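PDB 7BU1: putative tRNA (Adenine(37)-N6)-methyltransferase from Pseudomonas aeruginosa, which probably transfers a methyl group from S-adenosylmethionine to the threonylcarbamoylated adenosine at position 37 of tRNA. Local coordinates for residues 64-69 / 129-134. Numbering follows the deposited sequence.
Sequences LLFLFH and DGTPVL. With SAM (S-adenosylmethionine), chain D.
Phe66 and Val133 form the antiparallel, non-hydrogen-bonded pair at which strand 61-67 meets strand 132-138 in the six-stranded barrel of the TrmO N-terminal domain, and the loop residues just beyond Leu67 and just before Pro132 reach bound S-adenosylmethionine. The example illustrates how residues flanking a barrel strand pair, here Phe68, His69 and Thr131, carry it into a cofactor site. Two backbone bonds flank the pair: Leu67 N gives a nearly straight one to Pro132 O, 3.0 Å away, and Leu134 N donates to Leu65 O at 2.7 Å. Because CG of Phe66 sits between its backbone N and carbonyl carbon (chi1 60°), the ring swings away from Val133 toward the methionine part of the cofactor, whose CA lies at the ring edge. Thr131 CG2 packs obliquely beside the same ring, 3.5 Å from Phe66 CD2. On the other face of the sheet Leu67 and Leu134 cross at about a right angle, with Leu67 CD2 3.8 Å from Leu134 CD1; His9 and Ile105 of the second subunit pack against these two leucines, so this side belongs to the dimer contact. Past the strand, the chain turns at Phe68, the centre of an inverse gamma turn, and the edge of the Phe68 ring, at CD1, points at the face of the nearly perpendicular adenine. The His69 imidazole then lies against Gly130, whose carbonyl O stands over one ring face, while Pro132 CD approaches obliquely to 3.4 Å from His69 ND1. Both segments contact the adenine amino group: SAM N6 lies 2.9 Å from His69 ND1, and it donates a hydrogen bond to Thr131 OG1, itself bonded to Leu128 O, over 3.1 Å at 145°.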
loop_
_atom_site.group_PDB
_atom_site.type_symbol
_atom_site.label_atom_id
_atom_site.label_comp_id
_atom_site.label_asym_id
_atom_site.label_seq_id
_atom_site.Cartn_x
_atom_site.Cartn_y
_atom_site.Cartn_z
ATOM N N LEU B 64 6.934 1.565 1.681
ATOM C CA LEU B 64 7.521 1.326 2.990
ATOM C C LEU B 64 6.380 1.169 3.984
ATOM O O LEU B 64 5.526 2.056 4.103
ATOM C CB LEU B 64 8.452 2.470 3.412
ATOM C CG LEU B 64 9.629 2.843 2.502
ATOM C CD1 LEU B 64 10.409 4.014 3.099
ATOM C CD2 LEU B 64 10.557 1.643 2.225
ATOM N N LEU B 65 6.328 0.018 4.643
ATOM C CA LEU B 65 5.501 -0.151 5.828
ATOM C C LEU B 65 6.352 0.217 7.035
ATOM O O LEU B 65 7.484 -0.267 7.166
ATOM C CB LEU B 65 4.991 -1.586 5.951
ATOM C CG LEU B 65 4.170 -2.117 4.780
ATOM C CD1 LEU B 65 3.665 -3.506 5.090
ATOM C CD2 LEU B 65 3.016 -1.191 4.492
ATOM N N PHE B 66 5.828 1.090 7.895
ATOM C CA PHE B 66 6.623 1.632 8.984
ATOM C C PHE B 66 5.776 1.795 10.241
ATOM O O PHE B 66 4.550 1.662 10.224
ATOM C CB PHE B 66 7.256 2.969 8.585
ATOM C CG PHE B 66 6.255 4.031 8.207
ATOM C CD1 PHE B 66 5.742 4.097 6.917
ATOM C CD2 PHE B 66 5.845 4.979 9.133
ATOM C CE1 PHE B 66 4.832 5.083 6.560
ATOM C CE2 PHE B 66 4.935 5.975 8.782
ATOM C CZ PHE B 66 4.427 6.023 7.498
ATOM N N LEU B 67 6.449 2.108 11.340
ATOM C CA LEU B 67 5.795 2.376 12.610
ATOM C C LEU B 67 5.729 3.882 12.848
ATOM O O LEU B 67 6.739 4.583 12.710
ATOM C CB LEU B 67 6.553 1.713 13.756
ATOM C CG LEU B 67 6.503 0.197 13.839
ATOM C CD1 LEU B 67 7.242 -0.253 15.084
ATOM C CD2 LEU B 67 5.060 -0.278 13.845
ATOM N N PHE B 68 4.539 4.367 13.216
ATOM C CA PHE B 68 4.320 5.762 13.608
ATOM C C PHE B 68 4.846 5.962 15.026
ATOM O O PHE B 68 4.090 6.116 15.987
ATOM C CB PHE B 68 2.841 6.118 13.561
ATOM C CG PHE B 68 2.263 6.238 12.180
ATOM C CD1 PHE B 68 2.632 7.277 11.342
ATOM C CD2 PHE B 68 1.301 5.337 11.742
ATOM C CE1 PHE B 68 2.071 7.399 10.079
ATOM C CE2 PHE B 68 0.741 5.454 10.488
ATOM C CZ PHE B 68 1.127 6.486 9.652
ATOM N N HIS B 69 6.172 5.964 15.156
ATOM C CA HIS B 69 6.750 5.948 16.494
ATOM C C HIS B 69 6.520 7.249 17.261
ATOM O O HIS B 69 6.584 7.231 18.495
ATOM C CB HIS B 69 8.248 5.631 16.423
ATOM C CG HIS B 69 9.082 6.728 15.831
ATOM N ND1 HIS B 69 8.989 7.108 14.508
ATOM C CD2 HIS B 69 10.035 7.519 16.382
ATOM C CE1 HIS B 69 9.841 8.091 14.273
ATOM N NE2 HIS B 69 10.490 8.357 15.393
ATOM N N ASP B 129 12.084 11.877 10.756
ATOM C CA ASP B 129 13.413 11.362 11.042
ATOM C C ASP B 129 13.324 10.327 12.150
ATOM O O ASP B 129 12.584 10.503 13.121
ATOM C CB ASP B 129 14.355 12.492 11.453
ATOM C CG ASP B 129 15.786 12.028 11.577
ATOM O OD1 ASP B 129 16.347 11.563 10.568
ATOM O OD2 ASP B 129 16.347 12.109 12.683
ATOM N N GLY B 130 14.064 9.231 11.990
ATOM C CA GLY B 130 14.032 8.166 12.967
ATOM C C GLY B 130 12.870 7.211 12.831
ATOM O O GLY B 130 12.538 6.516 13.798
ATOM N N THR B 131 12.263 7.116 11.654
ATOM C CA THR B 131 11.102 6.246 11.516
ATOM C C THR B 131 11.544 4.793 11.371
ATOM O O THR B 131 12.335 4.475 10.475
ATOM C CB THR B 131 10.273 6.659 10.303
ATOM O OG1 THR B 131 9.751 7.980 10.502
ATOM C CG2 THR B 131 9.129 5.693 10.085
ATOM N N PRO B 132 11.043 3.884 12.208
ATOM C CA PRO B 132 11.385 2.464 12.052
ATOM C C PRO B 132 10.585 1.856 10.907
ATOM O O PRO B 132 9.363 2.001 10.847
ATOM C CB PRO B 132 10.990 1.843 13.403
ATOM C CG PRO B 132 10.733 3.013 14.339
ATOM C CD PRO B 132 10.307 4.150 13.456
ATOM N N VAL B 133 11.283 1.197 9.981
ATOM C CA VAL B 133 10.658 0.599 8.802
ATOM C C VAL B 133 10.572 -0.917 8.968
ATOM O O VAL B 133 11.577 -1.584 9.249
ATOM C CB VAL B 133 11.412 0.985 7.518
ATOM C CG1 VAL B 133 10.774 0.315 6.316
ATOM C CG2 VAL B 133 11.376 2.490 7.347
ATOM N N LEU B 134 9.378 -1.464 8.758
ATOM C CA LEU B 134 9.148 -2.892 8.906
ATOM C C LEU B 134 9.334 -3.672 7.612
ATOM O O LEU B 134 9.594 -4.880 7.675
ATOM C CB LEU B 134 7.733 -3.155 9.428
ATOM C CG LEU B 134 7.308 -2.382 10.671
ATOM C CD1 LEU B 134 5.857 -2.688 11.008
ATOM C CD2 LEU B 134 8.230 -2.691 11.844
HETATM N N SAM D . 1.387 8.030 3.780
HETATM C CA SAM D . 1.390 7.520 5.165
HETATM C C SAM D . 0.213 6.561 5.378
HETATM O O SAM D . 0.362 5.666 6.231
HETATM O OXT SAM D . -0.804 6.723 4.676
HETATM C CB SAM D . 1.329 8.663 6.194
HETATM C CG SAM D . 0.011 9.438 6.072
HETATM S SD SAM D . -0.095 10.705 7.389
HETATM C CE SAM D . -1.699 11.472 7.315
HETATM C "C5'" SAM D . 1.125 12.030 7.109
HETATM C "C4'" SAM D . 1.837 12.310 8.419
HETATM O "O4'" SAM D . 2.616 11.162 8.753
HETATM C "C3'" SAM D . 2.956 13.259 8.173
HETATM O "O3'" SAM D . 2.500 14.599 8.049
HETATM C "C2'" SAM D . 3.795 13.075 9.408
HETATM O "O2'" SAM D . 3.479 14.051 10.399
HETATM C "C1'" SAM D . 3.302 11.706 9.890
HETATM N N9 SAM D . 4.420 10.858 10.300
HETATM C C8 SAM D . 5.437 10.529 9.511
HETATM N N7 SAM D . 6.265 9.772 10.220
HETATM C C5 SAM D . 5.754 9.629 11.443
HETATM C C6 SAM D . 6.193 8.959 12.508
HETATM N N6 SAM D . 7.347 8.298 12.370
HETATM N N1 SAM D . 5.508 8.953 13.658
HETATM C C2 SAM D . 4.308 9.663 13.737
HETATM N N3 SAM D . 3.875 10.349 12.599
HETATM C C4 SAM D . 4.608 10.309 11.487
#